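Local coordinates for protein dehydrogenase (Sinorhizobium meliloti, PDB 3UOE) that probably acts as an oxidoreductase of the malate/L-lactate dehydrogenase (LDH2/MDH2) family, at residues A[38-52]-A[75-89]. Numbering follows the deposited sequence.
Sequences LLEKRGVPADSARLQ and LLSRLDKGLANPTTR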
ATOM      1  N   LEU A  38     -11.827 -16.273 -29.866  1.00  7.92           N
ATOM      2  CA  LEU A  38     -11.894 -14.875 -30.272  1.00  9.59           C
ATOM      3  C   LEU A  38     -10.503 -14.232 -30.274  1.00  7.35           C
ATOM      4  O   LEU A  38     -10.111 -13.585 -31.241  1.00  8.00           O
ATOM      5  CB  LEU A  38     -12.858 -14.093 -29.384  1.00  8.90           C
ATOM      6  CG  LEU A  38     -14.334 -14.473 -29.504  1.00 12.86           C
ATOM      7  CD1 LEU A  38     -15.129 -13.930 -28.325  1.00 11.21           C
ATOM      8  CD2 LEU A  38     -14.930 -14.002 -30.834  1.00 12.72           C
ATOM      9  N   LEU A  39      -9.753 -14.421 -29.198  1.00  7.49           N
ATOM     10  CA  LEU A  39      -8.384 -13.921 -29.164  1.00  7.12           C
ATOM     11  C   LEU A  39      -7.591 -14.479 -30.346  1.00  6.61           C
ATOM     12  O   LEU A  39      -6.937 -13.742 -31.074  1.00  5.94           O
ATOM     13  CB  LEU A  39      -7.689 -14.306 -27.857  1.00  6.04           C
ATOM     14  CG  LEU A  39      -7.706 -13.391 -26.624  1.00  7.34           C
ATOM     15  CD1 LEU A  39      -7.959 -11.943 -26.985  1.00  5.67           C
ATOM     16  CD2 LEU A  39      -8.672 -13.865 -25.556  1.00  6.97           C
ATOM     17  N   GLU A  40      -7.668 -15.789 -30.541  1.00  7.31           N
ATOM     18  CA  GLU A  40      -6.895 -16.439 -31.587  1.00  8.15           C
ATOM     19  C   GLU A  40      -7.268 -15.953 -32.984  1.00  8.15           C
ATOM     20  O   GLU A  40      -6.411 -15.877 -33.861  1.00  8.09           O
ATOM     21  CB  GLU A  40      -7.002 -17.963 -31.481  1.00  8.24           C
ATOM     22  CG  GLU A  40      -6.337 -18.516 -30.230  1.00  7.80           C
ATOM     23  CD  GLU A  40      -6.466 -20.021 -30.097  1.00  8.60           C
ATOM     24  OE1 GLU A  40      -7.364 -20.617 -30.730  1.00  8.10           O
ATOM     25  OE2 GLU A  40      -5.660 -20.607 -29.345  1.00  8.75           O
ATOM     26  N   LYS A  41      -8.535 -15.619 -33.194  1.00  8.79           N
ATOM     27  CA  LYS A  41      -8.943 -15.032 -34.470  1.00 10.23           C
ATOM     28  C   LYS A  41      -8.140 -13.760 -34.751  1.00  9.19           C
ATOM     29  O   LYS A  41      -8.061 -13.297 -35.878  1.00  8.66           O
ATOM     30  CB  LYS A  41     -10.435 -14.693 -34.461  1.00 14.47           C
ATOM     31  CG  LYS A  41     -11.359 -15.857 -34.795  1.00 22.94           C
ATOM     32  CD  LYS A  41     -12.824 -15.477 -34.561  1.00 25.70           C
ATOM     33  CE  LYS A  41     -13.771 -16.409 -35.313  1.00 34.50           C
ATOM     34  NZ  LYS A  41     -13.391 -17.845 -35.161  1.00 38.59           N
ATOM     35  N   ARG A  42      -7.548 -13.187 -33.717  1.00  7.66           N
ATOM     36  CA  ARG A  42      -6.781 -11.964 -33.882  1.00  7.64           C
ATOM     37  C   ARG A  42      -5.260 -12.203 -33.947  1.00  9.68           C
ATOM     38  O   ARG A  42      -4.459 -11.255 -33.917  1.00  8.46           O
ATOM     39  CB  ARG A  42      -7.176 -10.974 -32.781  1.00  9.15           C
ATOM     40  CG  ARG A  42      -8.440 -10.195 -33.154  1.00 12.18           C
ATOM     41  CD  ARG A  42      -9.537 -10.232 -32.096  1.00 11.51           C
ATOM     42  NE  ARG A  42     -10.719  -9.510 -32.570  1.00 13.62           N
ATOM     43  CZ  ARG A  42     -11.877 -10.081 -32.901  1.00 13.84           C
ATOM     44  NH1 ARG A  42     -12.058 -11.395 -32.780  1.00  8.52           N
ATOM     45  NH2 ARG A  42     -12.870  -9.321 -33.334  1.00 13.18           N
ATOM     46  N   GLY A  43      -4.862 -13.469 -34.065  1.00  7.73           N
ATOM     47  CA  GLY A  43      -3.452 -13.797 -34.201  1.00  7.45           C
ATOM     48  C   GLY A  43      -2.711 -13.948 -32.878  1.00  7.22           C
ATOM     49  O   GLY A  43      -1.492 -14.101 -32.854  1.00  7.24           O
ATOM     50  N   VAL A  44      -3.446 -13.899 -31.773  1.00  5.93           N
ATOM     51  CA  VAL A  44      -2.851 -14.103 -30.459  1.00  6.89           C
ATOM     52  C   VAL A  44      -2.439 -15.567 -30.292  1.00  6.21           C
ATOM     53  O   VAL A  44      -3.252 -16.460 -30.490  1.00  6.16           O
ATOM     54  CB  VAL A  44      -3.835 -13.712 -29.343  1.00  6.91           C
ATOM     55  CG1 VAL A  44      -3.286 -14.094 -27.938  1.00  5.28           C
ATOM     56  CG2 VAL A  44      -4.188 -12.216 -29.452  1.00  6.03           C
ATOM     57  N   PRO A  45      -1.169 -15.808 -29.931  1.00  5.99           N
ATOM     58  CA  PRO A  45      -0.655 -17.175 -29.742  1.00  8.15           C
ATOM     59  C   PRO A  45      -1.522 -17.931 -28.730  1.00  7.53           C
ATOM     60  O   PRO A  45      -2.054 -17.310 -27.804  1.00  5.76           O
ATOM     61  CB  PRO A  45       0.754 -16.953 -29.169  1.00  6.84           C
ATOM     62  CG  PRO A  45       1.108 -15.544 -29.510  1.00  6.95           C
ATOM     63  CD  PRO A  45      -0.179 -14.780 -29.561  1.00  5.72           C
ATOM     64  N   ALA A  46      -1.665 -19.242 -28.911  1.00  8.28           N
ATOM     65  CA  ALA A  46      -2.578 -20.046 -28.078  1.00  8.84           C
ATOM     66  C   ALA A  46      -2.275 -19.983 -26.575  1.00  7.24           C
ATOM     67  O   ALA A  46      -3.192 -19.940 -25.752  1.00  7.54           O
ATOM     68  CB  ALA A  46      -2.623 -21.495 -28.564  1.00  4.95           C
ATOM     69  N   ASP A  47      -0.999 -19.974 -26.209  1.00  6.84           N
ATOM     70  CA  ASP A  47      -0.640 -19.901 -24.792  1.00  8.13           C
ATOM     71  C   ASP A  47      -1.050 -18.545 -24.226  1.00  7.76           C
ATOM     72  O   ASP A  47      -1.610 -18.455 -23.132  1.00  7.57           O
ATOM     73  CB  ASP A  47       0.863 -20.144 -24.578  1.00  7.97           C
ATOM     74  CG  ASP A  47       1.733 -19.121 -25.293  1.00  9.19           C
ATOM     75  OD1 ASP A  47       1.405 -18.743 -26.435  1.00  9.99           O
ATOM     76  OD2 ASP A  47       2.753 -18.691 -24.719  1.00 12.23           O
ATOM     77  N   SER A  48      -0.773 -17.496 -24.985  1.00  7.14           N
ATOM     78  CA  SER A  48      -1.159 -16.146 -24.590  1.00  8.52           C
ATOM     79  C   SER A  48      -2.678 -15.948 -24.589  1.00  8.03           C
ATOM     80  O   SER A  48      -3.217 -15.261 -23.715  1.00  6.00           O
ATOM     81  CB  SER A  48      -0.480 -15.110 -25.485  1.00  6.69           C
ATOM     82  OG  SER A  48       0.914 -15.104 -25.244  1.00 11.00           O
ATOM     83  N   ALA A  49      -3.364 -16.548 -25.561  1.00  6.09           N
ATOM     84  CA  ALA A  49      -4.819 -16.439 -25.615  1.00  6.63           C
ATOM     85  C   ALA A  49      -5.436 -17.055 -24.360  1.00  6.33           C
ATOM     86  O   ALA A  49      -6.348 -16.501 -23.761  1.00  7.05           O
ATOM     87  CB  ALA A  49      -5.375 -17.114 -26.882  1.00  6.34           C
ATOM     88  N   ARG A  50      -4.914 -18.211 -23.973  1.00  8.38           N
ATOM     89  CA  ARG A  50      -5.389 -18.945 -22.809  1.00  9.56           C
ATOM     90  C   ARG A  50      -5.189 -18.112 -21.546  1.00  8.25           C
ATOM     91  O   ARG A  50      -6.058 -18.070 -20.680  1.00  7.67           O
ATOM     92  CB  ARG A  50      -4.637 -20.280 -22.707  1.00 10.73           C
ATOM     93  CG  ARG A  50      -4.970 -21.120 -21.497  1.00 13.05           C
ATOM     94  CD  ARG A  50      -6.474 -21.339 -21.371  1.00 17.81           C
ATOM     95  NE  ARG A  50      -6.790 -22.189 -20.229  1.00 23.20           N
ATOM     96  CZ  ARG A  50      -6.939 -23.510 -20.297  1.00 26.32           C
ATOM     97  NH1 ARG A  50      -6.818 -24.142 -21.463  1.00 23.34           N
ATOM     98  NH2 ARG A  50      -7.222 -24.194 -19.197  1.00 23.68           N
ATOM     99  N   LEU A  51      -4.045 -17.441 -21.463  1.00  7.35           N
ATOM    100  CA  LEU A  51      -3.686 -16.650 -20.288  1.00  8.15           C
ATOM    101  C   LEU A  51      -4.582 -15.412 -20.160  1.00  8.94           C
ATOM    102  O   LEU A  51      -5.157 -15.158 -19.102  1.00  8.17           O
ATOM    103  CB  LEU A  51      -2.209 -16.232 -20.346  1.00  7.14           C
ATOM    104  CG  LEU A  51      -1.759 -15.224 -19.282  1.00  8.13           C
ATOM    105  CD1 LEU A  51      -1.894 -15.793 -17.850  1.00  4.82           C
ATOM    106  CD2 LEU A  51      -0.345 -14.770 -19.557  1.00  6.31           C
ATOM    107  N   GLN A  52      -4.700 -14.645 -21.238  1.00  7.12           N
ATOM    108  CA  GLN A  52      -5.637 -13.523 -21.243  1.00  8.15           C
ATOM    109  C   GLN A  52      -7.052 -13.964 -20.886  1.00  9.13           C
ATOM    110  O   GLN A  52      -7.775 -13.242 -20.197  1.00  7.40           O
ATOM    111  CB  GLN A  52      -5.653 -12.794 -22.590  1.00  6.58           C
ATOM    112  CG  GLN A  52      -6.679 -11.652 -22.645  1.00  6.74           C
ATOM    113  CD  GLN A  52      -6.322 -10.493 -21.709  1.00  7.54           C
ATOM    114  OE1 GLN A  52      -5.435  -9.680 -22.011  1.00  5.34           O
ATOM    115  NE2 GLN A  52      -7.019 -10.409 -20.572  1.00  5.03           N
ATOM    116  N   LEU A  75     -10.714  -5.275 -25.688  1.00  7.20           N
ATOM    117  CA  LEU A  75      -9.430  -5.842 -26.092  1.00  7.52           C
ATOM    118  C   LEU A  75      -9.473  -6.374 -27.528  1.00  7.76           C
ATOM    119  O   LEU A  75      -8.561  -6.120 -28.322  1.00  7.02           O
ATOM    120  CB  LEU A  75      -9.010  -6.963 -25.145  1.00  7.55           C
ATOM    121  CG  LEU A  75      -8.831  -6.589 -23.673  1.00  9.86           C
ATOM    122  CD1 LEU A  75      -8.536  -7.836 -22.844  1.00  8.27           C
ATOM    123  CD2 LEU A  75      -7.732  -5.542 -23.490  1.00  8.05           C
ATOM    124  N   LEU A  76     -10.532  -7.113 -27.854  1.00  6.95           N
ATOM    125  CA  LEU A  76     -10.709  -7.638 -29.201  1.00  7.05           C
ATOM    126  C   LEU A  76     -10.699  -6.484 -30.201  1.00  7.61           C
ATOM    127  O   LEU A  76     -10.051  -6.549 -31.240  1.00  7.25           O
ATOM    128  CB  LEU A  76     -12.015  -8.436 -29.306  1.00  6.41           C
ATOM    129  CG  LEU A  76     -12.129  -9.704 -28.446  1.00  6.33           C
ATOM    130  CD1 LEU A  76     -13.486 -10.370 -28.615  1.00  6.78           C
ATOM    131  CD2 LEU A  76     -11.001 -10.688 -28.774  1.00  6.77           C
ATOM    132  N   SER A  77     -11.407  -5.415 -29.862  1.00  7.25           N
ATOM    133  CA  SER A  77     -11.483  -4.246 -30.735  1.00  9.50           C
ATOM    134  C   SER A  77     -10.112  -3.571 -30.889  1.00  8.44           C
ATOM    135  O   SER A  77      -9.714  -3.168 -31.984  1.00  8.63           O
ATOM    136  CB  SER A  77     -12.521  -3.255 -30.192  1.00  7.58           C
ATOM    137  OG  SER A  77     -12.709  -2.184 -31.080  1.00  8.51           O
ATOM    138  N   ARG A  78      -9.393  -3.457 -29.781  1.00  7.61           N
ATOM    139  CA  ARG A  78      -8.082  -2.826 -29.792  1.00  8.77           C
ATOM    140  C   ARG A  78      -7.085  -3.635 -30.616  1.00  8.65           C
ATOM    141  O   ARG A  78      -6.210  -3.084 -31.276  1.00  7.73           O
ATOM    142  CB  ARG A  78      -7.580  -2.609 -28.363  1.00  6.15           C
ATOM    143  CG  ARG A  78      -8.384  -1.566 -27.583  1.00  7.35           C
ATOM    144  CD  ARG A  78      -7.823  -1.336 -26.169  1.00  5.70           C
ATOM    145  NE  ARG A  78      -6.461  -0.813 -26.214  1.00  6.00           N
ATOM    146  CZ  ARG A  78      -6.152   0.468 -26.403  1.00  7.10           C
ATOM    147  NH1 ARG A  78      -7.113   1.380 -26.550  1.00  5.85           N
ATOM    148  NH2 ARG A  78      -4.877   0.838 -26.432  1.00  6.35           N
ATOM    149  N   LEU A  79      -7.232  -4.950 -30.579  1.00  8.27           N
ATOM    150  CA  LEU A  79      -6.405  -5.820 -31.388  1.00  7.70           C
ATOM    151  C   LEU A  79      -6.690  -5.609 -32.873  1.00  8.68           C
ATOM    152  O   LEU A  79      -5.770  -5.425 -33.666  1.00  8.79           O
ATOM    153  CB  LEU A  79      -6.652  -7.277 -30.998  1.00  7.86           C
ATOM    154  CG  LEU A  79      -6.062  -7.707 -29.654  1.00  6.52           C
ATOM    155  CD1 LEU A  79      -6.721  -8.976 -29.151  1.00  5.62           C
ATOM    156  CD2 LEU A  79      -4.532  -7.866 -29.743  1.00  5.70           C
ATOM    157  N   ASP A  80      -7.971  -5.638 -33.236  1.00  8.20           N
ATOM    158  CA  ASP A  80      -8.400  -5.436 -34.619  1.00  9.24           C
ATOM    159  C   ASP A  80      -7.920  -4.099 -35.184  1.00 11.67           C
ATOM    160  O   ASP A  80      -7.823  -3.923 -36.397  1.00 11.88           O
ATOM    161  CB  ASP A  80      -9.927  -5.458 -34.706  1.00  8.82           C
ATOM    162  CG  ASP A  80     -10.504  -6.852 -34.579  1.00 13.26           C
ATOM    163  OD1 ASP A  80      -9.798  -7.845 -34.884  1.00 16.48           O
ATOM    164  OD2 ASP A  80     -11.681  -6.954 -34.180  1.00 14.84           O
ATOM    165  N   LYS A  81      -7.657  -3.142 -34.305  1.00  9.91           N
ATOM    166  CA  LYS A  81      -7.407  -1.788 -34.766  1.00 12.25           C
ATOM    167  C   LYS A  81      -5.939  -1.429 -34.690  1.00 10.10           C
ATOM    168  O   LYS A  81      -5.562  -0.304 -34.997  1.00 12.35           O
ATOM    169  CB  LYS A  81      -8.255  -0.786 -33.985  1.00 10.58           C
ATOM    170  CG  LYS A  81      -9.747  -0.856 -34.320  1.00 12.40           C
ATOM    171  CD  LYS A  81     -10.526   0.167 -33.503  1.00 14.24           C
ATOM    172  CE  LYS A  81     -12.017   0.145 -33.822  1.00 20.92           C
ATOM    173  NZ  LYS A  81     -12.322   0.603 -35.208  1.00 37.88           N
ATOM    174  N   GLY A  82      -5.115  -2.387 -34.283  1.00  8.84           N
ATOM    175  CA  GLY A  82      -3.681  -2.162 -34.205  1.00 10.77           C
ATOM    176  C   GLY A  82      -3.246  -1.351 -32.995  1.00 13.17           C
ATOM    177  O   GLY A  82      -2.117  -0.860 -32.931  1.00 11.89           O
ATOM    178  N   LEU A  83      -4.147  -1.206 -32.031  1.00  9.78           N
ATOM    179  CA  LEU A  83      -3.833  -0.525 -30.787  1.00  8.39           C
ATOM    180  C   LEU A  83      -3.244  -1.508 -29.777  1.00 11.41           C
ATOM    181  O   LEU A  83      -2.492  -1.122 -28.882  1.00 13.98           O
ATOM    182  CB  LEU A  83      -5.090   0.118 -30.214  1.00  8.35           C
ATOM    183  CG  LEU A  83      -5.712   1.243 -31.030  1.00 10.45           C
ATOM    184  CD1 LEU A  83      -7.058   1.588 -30.429  1.00  9.98           C
ATOM    185  CD2 LEU A  83      -4.784   2.470 -31.056  1.00 10.59           C
ATOM    186  N   ALA A  84      -3.610  -2.778 -29.916  1.00  9.39           N
ATOM    187  CA  ALA A  84      -3.002  -3.850 -29.136  1.00  8.78           C
ATOM    188  C   ALA A  84      -2.227  -4.782 -30.062  1.00 10.84           C
ATOM    189  O   ALA A  84      -2.699  -5.123 -31.155  1.00  9.38           O
ATOM    190  CB  ALA A  84      -4.062  -4.632 -28.360  1.00  7.94           C
ATOM    191  N   ASN A  85      -1.045  -5.189 -29.597  1.00  8.32           N
ATOM    192  CA  ASN A  85      -0.138  -6.066 -30.323  1.00  7.65           C
ATOM    193  C   ASN A  85      -0.356  -7.521 -29.901  1.00  7.06           C
ATOM    194  O   ASN A  85      -0.118  -7.870 -28.753  1.00  7.01           O
ATOM    195  CB  ASN A  85       1.298  -5.621 -30.034  1.00  8.20           C
ATOM    196  CG  ASN A  85       2.341  -6.479 -30.723  1.00 10.26           C
ATOM    197  OD1 ASN A  85       2.089  -7.631 -31.081  1.00  8.60           O
ATOM    198  ND2 ASN A  85       3.538  -5.922 -30.886  1.00  8.46           N
ATOM    199  N   PRO A  86      -0.805  -8.376 -30.836  1.00  7.19           N
ATOM    200  CA  PRO A  86      -1.249  -9.725 -30.460  1.00  6.54           C
ATOM    201  C   PRO A  86      -0.137 -10.712 -30.071  1.00  7.32           C
ATOM    202  O   PRO A  86      -0.443 -11.719 -29.430  1.00  7.88           O
ATOM    203  CB  PRO A  86      -1.991 -10.222 -31.716  1.00  7.13           C
ATOM    204  CG  PRO A  86      -1.377  -9.456 -32.862  1.00  6.71           C
ATOM    205  CD  PRO A  86      -0.944  -8.112 -32.284  1.00  7.49           C
ATOM    206  N   THR A  87       1.115 -10.436 -30.419  1.00  6.68           N
ATOM    207  CA  THR A  87       2.171 -11.435 -30.237  1.00  8.13           C
ATOM    208  C   THR A  87       3.265 -11.033 -29.257  1.00  9.76           C
ATOM    209  O   THR A  87       3.902 -11.893 -28.656  1.00  9.72           O
ATOM    210  CB  THR A  87       2.885 -11.759 -31.561  1.00  7.94           C
ATOM    211  OG1 THR A  87       3.372 -10.539 -32.136  1.00  7.91           O
ATOM    212  CG2 THR A  87       1.945 -12.457 -32.529  1.00  6.04           C
ATOM    213  N   THR A  88       3.518  -9.738 -29.116  1.00  7.70           N
ATOM    214  CA  THR A  88       4.621  -9.320 -28.275  1.00  8.34           C
ATOM    215  C   THR A  88       4.411  -9.767 -26.830  1.00  7.98           C
ATOM    216  O   THR A  88       3.284  -9.873 -26.345  1.00  6.78           O
ATOM    217  CB  THR A  88       4.862  -7.798 -28.337  1.00  9.68           C
ATOM    218  OG1 THR A  88       6.069  -7.475 -27.631  1.00  8.28           O
ATOM    219  CG2 THR A  88       3.697  -7.044 -27.713  1.00  8.88           C
ATOM    220  N   ARG A  89       5.515 -10.052 -26.161  1.00  9.00           N
ATOM    221  CA  ARG A  89       5.496 -10.386 -24.743  1.00 10.76           C
ATOM    222  C   ARG A  89       6.237  -9.294 -23.977  1.00  8.73           C
ATOM    223  O   ARG A  89       6.639  -9.478 -22.833  1.00 10.32           O
ATOM    224  CB  ARG A  89       6.110 -11.779 -24.522  1.00 11.83           C
ATOM    225  CG  ARG A  89       5.231 -12.882 -25.130  1.00 13.75           C
ATOM    226  CD  ARG A  89       5.950 -14.191 -25.381  1.00 17.83           C
ATOM    227  NE  ARG A  89       5.191 -15.042 -26.307  1.00 20.83           N
ATOM    228  CZ  ARG A  89       4.394 -16.040 -25.926  1.00 21.28           C
ATOM    229  NH1 ARG A  89       4.260 -16.312 -24.630  1.00 21.81           N
ATOM    230  NH2 ARG A  89       3.736 -16.768 -26.833  1.00 11.55           N
TER
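Arg89 meets Asp47 end-on, NH1 reaching OD2 at 2.8 Å and NH2 reaching OD1 at 3.1 Å; NH2 also bonds OD2, and the carboxylate lies at the guanidinium edge, near its plane. Asp47 CG sits between its backbone N and carbonyl carbon (chi1 60°), which brings the carboxylate to the arginine, while Ser48 OG lies over one guanidinium face, toward its rim. In a second salt bridge, Arg42 NH2 donates to the syn lone pair of Asp80 OD2 at 2.8 Å, the two planes turned 39° apart. Weak bonds from NE to Leu76 O and from NH1 to Leu38 O further steady this guanidinium, and Leu76 CB lies over one face, toward the rim.

Among the apolar contacts, Leu76 sends CD2 to Leu39 CD1 at 3.7 Å and CD1 to Leu38 CB. Leu79 CD1 lies 3.9 Å from Leu39 CD1 and also meets Val44 CG2, which rests on Pro86 CB at 3.7 Å. Val44 CA also makes a CH...O contact with Pro86 O.

A leucine in place of Arg89 would probably leave the Asp47 carboxylate without its charged mate and free to turn. The chemistry thus implies leucines joining helices 28-41 and 72-80 beside Arg42-Asp80, Val44 and Pro86 joining the following loops, and Asp47-Arg89 tying the start of helix 46-61 to loop 86-89.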